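Local coordinates for cyclase (Uncultured organism, PDB 5IBZ), which belongs to the putative cyclase family, probably has arylformamidase-like activity, and binds acetylphosphate, at residues 265-268 against 269-273; 245-249 against 250-254; 128-131 against 132-136; 235-239 against 240-244; 146-149 against 150-153. One frame throughout, in Å; residues are numbered along the deposited sequence.

Contacts 1 and 2 are buried and belong to the acetylphosphate site. They meet through Glu-253, whose carboxylate oxygens bond to His-268 ND1 and Val-267 N. Contact 4 lies partly buried at the end of helix 233-239 and leads into strand 244-247, where contact 2 begins. Its Ile-237 packs on Leu-271 of contact 1 and Val-245 of contact 2. Contacts 3, mostly buried, and 5, partly buried, share the connection between strands 120-122 and 158-163 and touch through Val-130 and Leu-146. Contacts 1, 3 and 5 all reach the second subunit. Helical bonding dominates contact 1, a side-chain amide holds contact 2, short 3-10 turns shape contacts 3 and 5, and waters join the cap of contact 4.

Contact 1: residues 265-268 against 269-273; sequences LPVH and GNLLR. With UVW (acetylphosphate), chain F.
Pro-266, Val-267 and His-268 form the first turn of helix 266-275, and their carbonyls accept from the turn that follows. Asn-270 N bonds to Pro-266 O, Leu-271 N to Val-267 O, and Leu-272 N to His-268 O, all within 2.8 to 3.0 Å. Leu-265 is the N-cap residue. Val-267 and Leu-271 lie side by side and point the same way, with Val-267 CG1 3.7 Å from Leu-271 CD1. With CG1 anti to the backbone N (chi1 177°), that branch of the valine lies along Leu-271. His-268 belongs to the acetylphosphate pocket. Its NE2 donates to acetylphosphate O2P at 2.5 Å, a short bond with an N-H...O angle of 153°. The oxygen sits at the ring edge, in the ring plane. The other ring nitrogen, ND1, bonds to Glu-253 OE2, which probably fixes the ring's rotation. Arg-69 and His-119 also bond to the ligand. The amide of Asn-270 is held outside the two segments, by Asp-274 and His-12. The helix packs on helix 233-239 through Val-267 and Leu-271, and on strand 278-281 through His-268, Leu-271 and Leu-272.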
loop_
_atom_site.group_PDB
_atom_site.type_symbol
_atom_site.label_atom_id
_atom_site.label_comp_id
_atom_site.label_asym_id
_atom_site.label_seq_id
_atom_site.Cartn_x
_atom_site.Cartn_y
_atom_site.Cartn_z
ATOM N N LEU B 265 18.208 -24.705 -0.107
ATOM C CA LEU B 265 17.908 -24.099 1.195
ATOM C C LEU B 265 17.405 -25.082 2.244
ATOM O O LEU B 265 16.343 -24.867 2.867
ATOM C CB LEU B 265 16.883 -22.995 1.030
ATOM C CG LEU B 265 17.248 -21.804 0.156
ATOM C CD1 LEU B 265 16.118 -20.784 0.207
ATOM C CD2 LEU B 265 18.565 -21.176 0.597
ATOM N N PRO B 266 18.186 -26.140 2.479
ATOM C CA PRO B 266 17.788 -27.191 3.402
ATOM C C PRO B 266 17.601 -26.680 4.831
ATOM O O PRO B 266 16.745 -27.217 5.535
ATOM C CB PRO B 266 18.942 -28.187 3.314
ATOM C CG PRO B 266 20.111 -27.391 2.823
ATOM C CD PRO B 266 19.521 -26.396 1.893
ATOM N N VAL B 267 18.360 -25.668 5.259
ATOM C CA VAL B 267 18.249 -25.209 6.654
ATOM C C VAL B 267 16.871 -24.586 6.911
ATOM O O VAL B 267 16.271 -24.810 7.961
ATOM C CB VAL B 267 19.370 -24.213 7.023
ATOM C CG1 VAL B 267 19.188 -23.686 8.442
ATOM C CG2 VAL B 267 20.740 -24.884 6.861
ATOM N N HIS B 268 16.362 -23.794 5.969
ATOM C CA HIS B 268 15.011 -23.250 6.093
ATOM C C HIS B 268 13.994 -24.355 6.329
ATOM O O HIS B 268 13.153 -24.283 7.227
ATOM C CB HIS B 268 14.608 -22.507 4.827
ATOM C CG HIS B 268 15.058 -21.088 4.797
ATOM N ND1 HIS B 268 16.354 -20.732 4.498
ATOM C CD2 HIS B 268 14.392 -19.937 5.033
ATOM C CE1 HIS B 268 16.464 -19.418 4.549
ATOM N NE2 HIS B 268 15.287 -18.912 4.872
ATOM N N GLY B 269 14.071 -25.375 5.495
ATOM C CA GLY B 269 13.147 -26.487 5.575
ATOM C C GLY B 269 13.267 -27.224 6.887
ATOM O O GLY B 269 12.261 -27.518 7.549
ATOM N N ASN B 270 14.495 -27.554 7.275
ATOM C CA ASN B 270 14.699 -28.313 8.501
ATOM C C ASN B 270 14.289 -27.493 9.727
ATOM O O ASN B 270 13.646 -28.019 10.626
ATOM C CB ASN B 270 16.159 -28.757 8.647
ATOM C CG ASN B 270 16.562 -29.852 7.659
ATOM O OD1 ASN B 270 17.723 -29.937 7.272
ATOM N ND2 ASN B 270 15.624 -30.697 7.276
ATOM N N LEU B 271 14.657 -26.208 9.784
ATOM C CA LEU B 271 14.299 -25.439 10.968
ATOM C C LEU B 271 12.798 -25.200 11.069
ATOM O O LEU B 271 12.179 -25.484 12.094
ATOM C CB LEU B 271 15.021 -24.100 10.998
ATOM C CG LEU B 271 16.529 -24.179 11.233
ATOM C CD1 LEU B 271 17.092 -22.759 11.353
ATOM C CD2 LEU B 271 16.926 -25.016 12.426
ATOM N N LEU B 272 12.195 -24.676 10.007
ATOM C CA LEU B 272 10.780 -24.303 10.090
ATOM C C LEU B 272 9.843 -25.498 10.143
ATOM O O LEU B 272 9.019 -25.597 11.048
ATOM C CB LEU B 272 10.412 -23.416 8.906
ATOM C CG LEU B 272 11.144 -22.058 8.919
ATOM C CD1 LEU B 272 10.908 -21.347 7.609
ATOM C CD2 LEU B 272 10.762 -21.162 10.081
ATOM N N ARG B 273 9.980 -26.408 9.186
ATOM C CA ARG B 273 9.107 -27.577 9.128
ATOM C C ARG B 273 9.458 -28.676 10.121
ATOM O O ARG B 273 8.579 -29.169 10.824
ATOM C CB ARG B 273 9.105 -28.169 7.720
ATOM C CG ARG B 273 8.303 -29.444 7.609
ATOM C CD ARG B 273 8.547 -30.084 6.293
ATOM N NE ARG B 273 7.655 -31.189 6.014
ATOM C CZ ARG B 273 7.907 -32.466 6.255
ATOM N NH1 ARG B 273 9.032 -32.835 6.861
ATOM N NH2 ARG B 273 7.016 -33.393 5.905
HETATM C C1 UVW F . 14.543 -15.909 0.851
HETATM O O1 UVW F . 13.614 -15.244 0.542
HETATM C C1M UVW F . 15.486 -16.451 -0.220
HETATM O O2 UVW F . 14.803 -16.211 2.191
HETATM P P UVW F . 13.787 -15.814 3.422
HETATM O O1P UVW F . 12.360 -16.182 3.090
HETATM O O2P UVW F . 14.276 -16.592 4.622
HETATM O O3P UVW F . 13.839 -14.340 3.731
#

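Contact 2: residues 245-249 against 250-254; sequences VAADN and IALER
Asn-249 and Leu-252 close the turn that follows strand 244-247 of the large mixed sheet, and this turn forms part of the acetylphosphate pocket. The Asn-249 amide uses both ends on one residue. Leu-252 N donates to Asn-249 OD1 at 2.9 Å, a bent bond (132°) that comes from above the carbonyl plane. Asn-249 ND2 donates to Leu-252 O at 3.1 Å, much straighter at 165°, with the acceptor near the amide plane. The side chain reaches back over the turn because CG stands between the backbone N and the carbonyl carbon (chi1 59°). With an alanine in place of Asn-249 both bonds to Leu-252 are gone, and the turn would probably be free to shift beside the pocket residue Ile-250. The Leu-252 side chain crosses that of Val-245 at about a right angle. The two methyls there, Val-245 CG1 and Leu-252 CD1, are 4.0 Å apart. The same Leu-252 CD1 meets Ala-247 CB at 3.7 Å. In the next shell, Leu-252 also rests on Leu-271 and Ile-279, and Asp-248 bonds to the backbone N of Thr-204 and Gly-205. Asn-249 ND2 itself has a second acceptor, Thr-227 O.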
loop_
_atom_site.group_PDB
_atom_site.type_symbol
_atom_site.label_atom_id
_atom_site.label_comp_id
_atom_site.label_asym_id
_atom_site.label_seq_id
_atom_site.Cartn_x
_atom_site.Cartn_y
_atom_site.Cartn_z
ATOM N N VAL B 245 16.430 -18.711 15.986
ATOM C CA VAL B 245 17.772 -18.329 15.579
ATOM C C VAL B 245 17.650 -17.133 14.661
ATOM O O VAL B 245 16.938 -17.202 13.658
ATOM C CB VAL B 245 18.492 -19.472 14.852
ATOM C CG1 VAL B 245 19.878 -19.090 14.454
ATOM C CG2 VAL B 245 18.544 -20.723 15.725
ATOM N N ALA B 246 18.316 -16.049 15.035
ATOM C CA ALA B 246 18.282 -14.834 14.243
ATOM C C ALA B 246 19.679 -14.455 13.821
ATOM O O ALA B 246 20.643 -14.798 14.496
ATOM C CB ALA B 246 17.665 -13.723 15.012
ATOM N N ALA B 247 19.775 -13.684 12.738
ATOM C CA ALA B 247 21.068 -13.214 12.255
ATOM C C ALA B 247 20.973 -11.854 11.571
ATOM O O ALA B 247 19.879 -11.372 11.227
ATOM C CB ALA B 247 21.689 -14.231 11.291
ATOM N N ASP B 248 22.141 -11.236 11.422
ATOM C CA ASP B 248 22.291 -9.975 10.714
ATOM C C ASP B 248 22.663 -10.197 9.237
ATOM O O ASP B 248 23.403 -9.413 8.633
ATOM C CB ASP B 248 23.348 -9.123 11.400
ATOM C CG ASP B 248 24.715 -9.743 11.325
ATOM O OD1 ASP B 248 24.767 -10.940 10.957
ATOM O OD2 ASP B 248 25.727 -9.046 11.631
ATOM N N ASN B 249 22.141 -11.268 8.651
ATOM C CA ASN B 249 22.186 -11.433 7.197
ATOM C C ASN B 249 20.741 -11.434 6.693
ATOM O O ASN B 249 19.815 -11.061 7.441
ATOM C CB ASN B 249 22.969 -12.685 6.791
ATOM C CG ASN B 249 22.390 -13.956 7.357
ATOM O OD1 ASN B 249 21.271 -13.963 7.870
ATOM N ND2 ASN B 249 23.147 -15.058 7.244
ATOM N N ILE B 250 20.513 -11.813 5.439
ATOM C CA ILE B 250 19.185 -11.687 4.854
ATOM C C ILE B 250 18.443 -13.025 4.849
ATOM O O ILE B 250 17.219 -13.062 4.970
ATOM C CB ILE B 250 19.237 -11.144 3.398
ATOM C CG1 ILE B 250 20.240 -9.995 3.269
ATOM C CG2 ILE B 250 17.860 -10.714 2.968
ATOM C CD1 ILE B 250 20.024 -8.813 4.202
ATOM N N ALA B 251 19.184 -14.127 4.741
ATOM C CA ALA B 251 18.574 -15.447 4.585
ATOM C C ALA B 251 18.858 -16.455 5.703
ATOM O O ALA B 251 18.462 -17.612 5.582
ATOM C CB ALA B 251 19.028 -16.041 3.275
ATOM N N LEU B 252 19.582 -16.027 6.736
ATOM C CA LEU B 252 20.078 -16.875 7.843
ATOM C C LEU B 252 21.057 -17.952 7.397
ATOM O O LEU B 252 22.222 -17.934 7.799
ATOM C CB LEU B 252 18.929 -17.540 8.619
ATOM C CG LEU B 252 19.453 -18.418 9.776
ATOM C CD1 LEU B 252 20.361 -17.649 10.721
ATOM C CD2 LEU B 252 18.290 -19.040 10.546
ATOM N N GLU B 253 20.610 -18.882 6.564
ATOM C CA GLU B 253 21.546 -19.875 6.063
ATOM C C GLU B 253 22.384 -19.309 4.930
ATOM O O GLU B 253 22.023 -18.308 4.298
ATOM C CB GLU B 253 20.821 -21.146 5.624
ATOM C CG GLU B 253 20.069 -21.083 4.345
ATOM C CD GLU B 253 19.351 -22.429 4.056
ATOM O OE1 GLU B 253 20.009 -23.450 3.749
ATOM O OE2 GLU B 253 18.121 -22.433 4.190
ATOM N N ARG B 254 23.523 -19.946 4.704
ATOM C CA ARG B 254 24.408 -19.587 3.608
ATOM C C ARG B 254 23.665 -19.753 2.282
ATOM O O ARG B 254 22.981 -20.757 2.061
ATOM C CB ARG B 254 25.669 -20.447 3.644
ATOM C CG ARG B 254 26.775 -19.992 2.706
ATOM C CD ARG B 254 26.849 -20.800 1.435
ATOM N NE ARG B 254 27.982 -20.362 0.623
ATOM C CZ ARG B 254 28.178 -20.734 -0.637
ATOM N NH1 ARG B 254 29.237 -20.300 -1.309
ATOM N NH2 ARG B 254 27.320 -21.549 -1.223
#

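Contact 3: residues 128-131 against 132-136; sequences NGVP and EAAIR
Val-130 places its CG1 methyl 4.0 Å from Ala-134 CB, four residues further along the chain. A first torsion that sets this methyl opposite the backbone N (chi1 168°) turns it toward the alanine. The ring of Pro-131 approaches the same alanine more loosely, with Pro-131 CG 4.4 Å from Ala-134 CB. Ala-134 CB also sits 3.3 Å from Pro-131 O. The backbone brings these groups together. Ala-134 N donates to Pro-131 O at 2.9 Å, with the donor well above the carbonyl plane. Ile-135 N then bonds to Glu-132 O at 3.1 Å. Arg-136 folds back on the turn and bonds from NE to Ala-133 O at 3.0 Å. This bond lies in the carbonyl plane, and the oxygen meets the guanidinium at its edge. The Glu-132 carboxylate has partners beyond the turn: OE1 bonds to Trp-121 NE1 and forms a salt bridge with Arg-98 of the second subunit. Ile-135 and Ala-133 also pack on that subunit. Just before the turn, Gly-129 and Val-130 form a G1 beta bulge facing Leu-126. The backbone angles at Gly-129 would jam a CB against the preceding carbonyl. A bulge thus leads into a short 3-10 turn, residues 132-134, at a subunit interface.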
loop_
_atom_site.group_PDB
_atom_site.type_symbol
_atom_site.label_atom_id
_atom_site.label_comp_id
_atom_site.label_asym_id
_atom_site.label_seq_id
_atom_site.Cartn_x
_atom_site.Cartn_y
_atom_site.Cartn_z
ATOM N N ASN B 128 4.561 -30.050 12.143
ATOM C CA ASN B 128 3.570 -30.857 12.857
ATOM C C ASN B 128 2.455 -31.393 11.973
ATOM O O ASN B 128 1.373 -31.743 12.450
ATOM C CB ASN B 128 2.950 -30.075 14.020
ATOM C CG ASN B 128 2.734 -30.940 15.248
ATOM O OD1 ASN B 128 3.253 -32.051 15.346
ATOM N ND2 ASN B 128 1.945 -30.443 16.178
ATOM N N GLY B 129 2.738 -31.490 10.689
ATOM C CA GLY B 129 1.810 -32.118 9.771
ATOM C C GLY B 129 0.709 -31.215 9.242
ATOM O O GLY B 129 -0.255 -31.690 8.606
ATOM N N VAL B 130 0.846 -29.921 9.490
ATOM C CA VAL B 130 -0.144 -28.956 9.008
ATOM C C VAL B 130 -0.144 -28.981 7.482
ATOM O O VAL B 130 0.904 -28.886 6.862
ATOM C CB VAL B 130 0.148 -27.556 9.539
ATOM C CG1 VAL B 130 -0.685 -26.502 8.819
ATOM C CG2 VAL B 130 -0.091 -27.502 11.027
ATOM N N PRO B 131 -1.324 -29.179 6.861
ATOM C CA PRO B 131 -1.320 -29.212 5.400
ATOM C C PRO B 131 -1.041 -27.860 4.785
ATOM O O PRO B 131 -1.502 -26.840 5.324
ATOM C CB PRO B 131 -2.741 -29.671 5.045
ATOM C CG PRO B 131 -3.573 -29.373 6.236
ATOM C CD PRO B 131 -2.654 -29.457 7.430
ATOM N N GLU B 132 -0.320 -27.832 3.668
ATOM C CA GLU B 132 -0.052 -26.533 3.030
ATOM C C GLU B 132 -1.363 -25.877 2.579
ATOM O O GLU B 132 -1.408 -24.671 2.429
ATOM C CB GLU B 132 0.925 -26.662 1.843
ATOM C CG GLU B 132 0.412 -27.482 0.697
ATOM C CD GLU B 132 1.459 -27.725 -0.389
ATOM O OE1 GLU B 132 2.573 -27.180 -0.308
ATOM O OE2 GLU B 132 1.173 -28.503 -1.323
ATOM N N ALA B 133 -2.419 -26.656 2.384
ATOM C CA ALA B 133 -3.740 -26.101 2.049
ATOM C C ALA B 133 -4.320 -25.206 3.154
ATOM O O ALA B 133 -5.273 -24.460 2.910
ATOM C CB ALA B 133 -4.711 -27.238 1.731
ATOM N N ALA B 134 -3.753 -25.267 4.362
ATOM C CA ALA B 134 -4.186 -24.404 5.462
ATOM C C ALA B 134 -3.671 -22.971 5.335
ATOM O O ALA B 134 -4.127 -22.063 6.045
ATOM C CB ALA B 134 -3.738 -24.991 6.801
ATOM N N ILE B 135 -2.708 -22.761 4.447
ATOM C CA ILE B 135 -2.039 -21.468 4.330
ATOM C C ILE B 135 -2.584 -20.858 3.052
ATOM O O ILE B 135 -2.187 -21.261 1.957
ATOM C CB ILE B 135 -0.510 -21.614 4.271
ATOM C CG1 ILE B 135 0.003 -22.574 5.353
ATOM C CG2 ILE B 135 0.204 -20.259 4.382
ATOM C CD1 ILE B 135 -0.359 -22.197 6.768
ATOM N N ARG B 136 -3.495 -19.904 3.205
ATOM C CA ARG B 136 -4.329 -19.422 2.110
ATOM C C ARG B 136 -4.145 -17.916 1.907
ATOM O O ARG B 136 -3.388 -17.263 2.628
ATOM C CB ARG B 136 -5.808 -19.748 2.384
ATOM C CG ARG B 136 -6.136 -21.268 2.588
ATOM C CD ARG B 136 -7.535 -21.526 3.298
ATOM N NE ARG B 136 -7.633 -22.891 3.851
ATOM C CZ ARG B 136 -8.468 -23.251 4.808
ATOM N NH1 ARG B 136 -9.273 -22.348 5.355
ATOM N NH2 ARG B 136 -8.489 -24.513 5.228
#

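Contact 4: residues 235-239 against 240-244; sequences PWIHE and QRLAG
This is a helix C-cap, a Schellman motif that ends helix 233-239 and turns the chain toward strand 244-247. Arg-241 is the residue that leaves the helix, with a positive phi of 56°. Its N donates to His-238 O at 3.1 Å, from above the carbonyl plane. One residue earlier, Gln-240 N keeps the helical bond to Trp-236 O at 3.0 Å. Gln-240 also lies against the indole of Trp-236. Its CG sits over one face of the five-membered ring, 3.9 Å from the centroid and 17° off the normal, a CH-pi contact. A bend at chi2 turns the amide along the ring, and the two planes are 32° apart. The Leu-242 side chain turns back toward the last helical turn, and its CD1 lies 4.2 Å from Ile-237 CG1. The indole also packs on helix 180-190 and on Leu-200 of strand 199-203. Two waters complete the cap. One donates to both Ile-237 O and Leu-242 O. The other donates to Glu-239 O at 2.8 Å and accepts from Arg-241 NE at 2.7 Å, in the guanidinium plane. Carbonyls of the last turn are thus met by backbone N-H groups and by water. The positive charge of Arg-241, linked through water to Glu-239 O, would probably help stabilise the partial negative charge at the helix C-terminus.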
loop_
_atom_site.group_PDB
_atom_site.type_symbol
_atom_site.label_atom_id
_atom_site.label_comp_id
_atom_site.label_asym_id
_atom_site.label_seq_id
_atom_site.Cartn_x
_atom_site.Cartn_y
_atom_site.Cartn_z
ATOM N N PRO B 235 21.393 -30.063 13.571
ATOM C CA PRO B 235 21.255 -30.958 14.725
ATOM C C PRO B 235 21.649 -30.252 16.031
ATOM O O PRO B 235 21.072 -30.530 17.086
ATOM C CB PRO B 235 22.204 -32.104 14.397
ATOM C CG PRO B 235 22.332 -32.096 12.907
ATOM C CD PRO B 235 22.273 -30.623 12.537
ATOM N N TRP B 236 22.630 -29.359 15.954
ATOM C CA TRP B 236 23.064 -28.607 17.139
ATOM C C TRP B 236 21.940 -27.702 17.661
ATOM O O TRP B 236 21.678 -27.652 18.862
ATOM C CB TRP B 236 24.313 -27.798 16.805
ATOM C CG TRP B 236 24.885 -27.014 17.931
ATOM C CD1 TRP B 236 25.652 -27.481 18.970
ATOM C CD2 TRP B 236 24.743 -25.611 18.133
ATOM N NE1 TRP B 236 26.009 -26.438 19.791
ATOM C CE2 TRP B 236 25.455 -25.282 19.300
ATOM C CE3 TRP B 236 24.089 -24.594 17.430
ATOM C CZ2 TRP B 236 25.525 -23.981 19.783
ATOM C CZ3 TRP B 236 24.158 -23.305 17.917
ATOM C CH2 TRP B 236 24.867 -23.010 19.077
ATOM N N ILE B 237 21.289 -26.988 16.758
ATOM C CA ILE B 237 20.158 -26.150 17.125
ATOM C C ILE B 237 19.092 -26.977 17.823
ATOM O O ILE B 237 18.506 -26.545 18.821
ATOM C CB ILE B 237 19.591 -25.438 15.867
ATOM C CG1 ILE B 237 20.563 -24.342 15.425
ATOM C CG2 ILE B 237 18.241 -24.829 16.174
ATOM C CD1 ILE B 237 20.359 -23.847 14.009
ATOM N N HIS B 238 18.832 -28.172 17.299
ATOM C CA HIS B 238 17.910 -29.110 17.944
ATOM C C HIS B 238 18.357 -29.534 19.347
ATOM O O HIS B 238 17.556 -29.473 20.291
ATOM C CB HIS B 238 17.724 -30.361 17.075
ATOM C CG HIS B 238 16.874 -31.420 17.714
ATOM N ND1 HIS B 238 17.370 -32.653 18.077
ATOM C CD2 HIS B 238 15.559 -31.433 18.046
ATOM C CE1 HIS B 238 16.397 -33.375 18.612
ATOM N NE2 HIS B 238 15.287 -32.664 18.592
ATOM N N GLU B 239 19.619 -29.959 19.444
ATOM C CA GLU B 239 20.232 -30.406 20.695
ATOM C C GLU B 239 20.044 -29.401 21.802
ATOM O O GLU B 239 19.696 -29.760 22.933
ATOM C CB GLU B 239 21.738 -30.641 20.500
ATOM C CG GLU B 239 22.070 -31.878 19.721
ATOM C CD GLU B 239 23.506 -31.919 19.251
ATOM O OE1 GLU B 239 23.715 -32.224 18.054
ATOM O OE2 GLU B 239 24.422 -31.698 20.087
ATOM N N GLN B 240 20.292 -28.143 21.449
ATOM C CA GLN B 240 20.367 -27.035 22.393
ATOM C C GLN B 240 18.992 -26.492 22.792
ATOM O O GLN B 240 18.895 -25.640 23.679
ATOM C CB GLN B 240 21.223 -25.907 21.806
ATOM C CG GLN B 240 22.700 -26.275 21.620
ATOM C CD GLN B 240 23.394 -26.557 22.936
ATOM O OE1 GLN B 240 23.159 -25.875 23.931
ATOM N NE2 GLN B 240 24.252 -27.563 22.954
ATOM N N ARG B 241 17.935 -26.998 22.170
ATOM C CA ARG B 241 16.562 -26.635 22.513
ATOM C C ARG B 241 16.376 -25.119 22.423
ATOM O O ARG B 241 15.700 -24.499 23.245
ATOM C CB ARG B 241 16.182 -27.196 23.890
ATOM C CG ARG B 241 16.022 -28.713 23.852
ATOM C CD ARG B 241 15.549 -29.270 25.199
ATOM N NE ARG B 241 16.637 -29.368 26.163
ATOM C CZ ARG B 241 16.486 -29.696 27.449
ATOM N NH1 ARG B 241 15.280 -29.907 27.957
ATOM N NH2 ARG B 241 17.553 -29.782 28.238
ATOM N N LEU B 242 16.973 -24.532 21.387
ATOM C CA LEU B 242 16.746 -23.128 21.049
ATOM C C LEU B 242 15.326 -22.897 20.545
ATOM O O LEU B 242 14.779 -23.720 19.829
ATOM C CB LEU B 242 17.738 -22.664 19.984
ATOM C CG LEU B 242 19.192 -22.923 20.340
ATOM C CD1 LEU B 242 20.087 -22.499 19.224
ATOM C CD2 LEU B 242 19.571 -22.205 21.615
ATOM N N ALA B 243 14.744 -21.752 20.887
ATOM C CA ALA B 243 13.414 -21.375 20.409
ATOM C C ALA B 243 13.445 -20.733 19.028
ATOM O O ALA B 243 12.484 -20.833 18.263
ATOM C CB ALA B 243 12.762 -20.417 21.385
ATOM N N GLY B 244 14.529 -20.028 18.749
ATOM C CA GLY B 244 14.654 -19.297 17.497
ATOM C C GLY B 244 16.097 -18.946 17.251
ATOM O O GLY B 244 16.890 -18.882 18.193
HETATM O O HOH W 1 15.683 -26.305 18.940
HETATM O O HOH W 2 19.271 -28.910 25.575
#

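Contact 5: residues 146-149 against 150-153; sequences LGIE and NVKT
Residues 148-150 form a short 3-10 turn, and successive i+3 bonds run from Asn-150 N to Gly-147 O, Val-151 N to Ile-148 O and Lys-152 N to Glu-149 O. The Asn-150 side chain adds a second bond to Gly-147 O. Its ND2 donates to that oxygen at 2.9 Å and 158°, with the oxygen near the amide plane. Asn-150 N reaches the same Gly-147 O at 3.1 Å, from the same face of the carbonyl plane. CG stands beside the backbone N (chi1 -74°), which lets the amide fold back on Gly-147. Replacing Asn-150 by an alanine takes away the ND2 bond to Gly-147 O, and the start of the turn is likely to be less firmly held. Glu-149 runs alongside Asn-150, their carboxylate and amide planes 36° apart, but its OE1 bonds to Gly-311 N. On the buried side, Ile-148 and Val-151 cross at about a right angle, with Ile-148 CD1 3.7 Å from Val-151 CG2. Lys-152 O bonds to Asn-318 of the second subunit. A water donates to Glu-149 O at 3.1 Å and, weakly, to Asn-150 O. The chemistry is therefore two-sided: methyls pack inward, while two N-H groups of one asparagine grip a single carbonyl oxygen.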
loop_
_atom_site.group_PDB
_atom_site.type_symbol
_atom_site.label_atom_id
_atom_site.label_comp_id
_atom_site.label_asym_id
_atom_site.label_seq_id
_atom_site.Cartn_x
_atom_site.Cartn_y
_atom_site.Cartn_z
ATOM N N LEU B 146 -0.618 -22.044 12.212
ATOM C CA LEU B 146 0.781 -21.614 12.295
ATOM C C LEU B 146 1.009 -20.137 11.934
ATOM O O LEU B 146 2.140 -19.722 11.632
ATOM C CB LEU B 146 1.669 -22.486 11.407
ATOM C CG LEU B 146 1.575 -24.012 11.601
ATOM C CD1 LEU B 146 2.497 -24.742 10.634
ATOM C CD2 LEU B 146 1.878 -24.429 13.036
ATOM N N GLY B 147 -0.050 -19.327 12.007
ATOM C CA GLY B 147 0.093 -17.900 11.880
ATOM C C GLY B 147 0.891 -17.352 13.052
ATOM O O GLY B 147 0.960 -17.968 14.124
ATOM N N ILE B 148 1.520 -16.201 12.841
ATOM C CA ILE B 148 2.384 -15.600 13.848
ATOM C C ILE B 148 1.606 -15.201 15.120
ATOM O O ILE B 148 2.235 -15.001 16.165
ATOM C CB ILE B 148 3.140 -14.383 13.259
ATOM C CG1 ILE B 148 4.372 -14.018 14.082
ATOM C CG2 ILE B 148 2.245 -13.155 13.129
ATOM C CD1 ILE B 148 5.511 -14.972 13.952
ATOM N N GLU B 149 0.276 -15.138 15.082
ATOM C CA GLU B 149 -0.474 -14.773 16.294
ATOM C C GLU B 149 -0.308 -15.850 17.370
ATOM O O GLU B 149 -0.514 -15.587 18.562
ATOM C CB GLU B 149 -1.968 -14.518 16.004
ATOM C CG GLU B 149 -2.869 -15.717 15.718
ATOM C CD GLU B 149 -2.721 -16.331 14.325
ATOM O OE1 GLU B 149 -1.891 -15.878 13.506
ATOM O OE2 GLU B 149 -3.478 -17.296 14.068
ATOM N N ASN B 150 0.089 -17.051 16.957
ATOM C CA ASN B 150 0.284 -18.142 17.902
ATOM C C ASN B 150 1.470 -17.887 18.824
ATOM O O ASN B 150 1.617 -18.582 19.840
ATOM C CB ASN B 150 0.478 -19.475 17.175
ATOM C CG ASN B 150 -0.809 -20.013 16.587
ATOM O OD1 ASN B 150 -1.653 -20.554 17.300
ATOM N ND2 ASN B 150 -0.974 -19.869 15.280
ATOM N N VAL B 151 2.321 -16.915 18.495
ATOM C CA VAL B 151 3.454 -16.577 19.343
ATOM C C VAL B 151 3.449 -15.073 19.666
ATOM O O VAL B 151 4.499 -14.439 19.810
ATOM C CB VAL B 151 4.799 -17.003 18.697
ATOM C CG1 VAL B 151 4.993 -18.510 18.907
ATOM C CG2 VAL B 151 4.860 -16.650 17.204
ATOM N N LYS B 152 2.249 -14.525 19.825
ATOM C CA LYS B 152 2.145 -13.111 20.144
ATOM C C LYS B 152 2.714 -12.808 21.528
ATOM O O LYS B 152 3.002 -11.642 21.830
ATOM C CB LYS B 152 0.701 -12.611 20.056
ATOM C CG LYS B 152 -0.221 -13.158 21.108
ATOM C CD LYS B 152 -1.610 -12.465 21.039
ATOM C CE LYS B 152 -2.495 -12.957 22.169
ATOM N NZ LYS B 152 -3.749 -12.172 22.296
ATOM N N THR B 153 2.861 -13.819 22.379
ATOM C CA THR B 153 3.494 -13.555 23.683
ATOM C C THR B 153 4.916 -14.134 23.780
ATOM O O THR B 153 5.607 -13.942 24.799
ATOM C CB THR B 153 2.621 -14.047 24.880
ATOM O OG1 THR B 153 1.968 -15.297 24.625
ATOM C CG2 THR B 153 1.537 -13.020 25.151
HETATM O O HOH W 3 -0.540 -16.723 21.427
#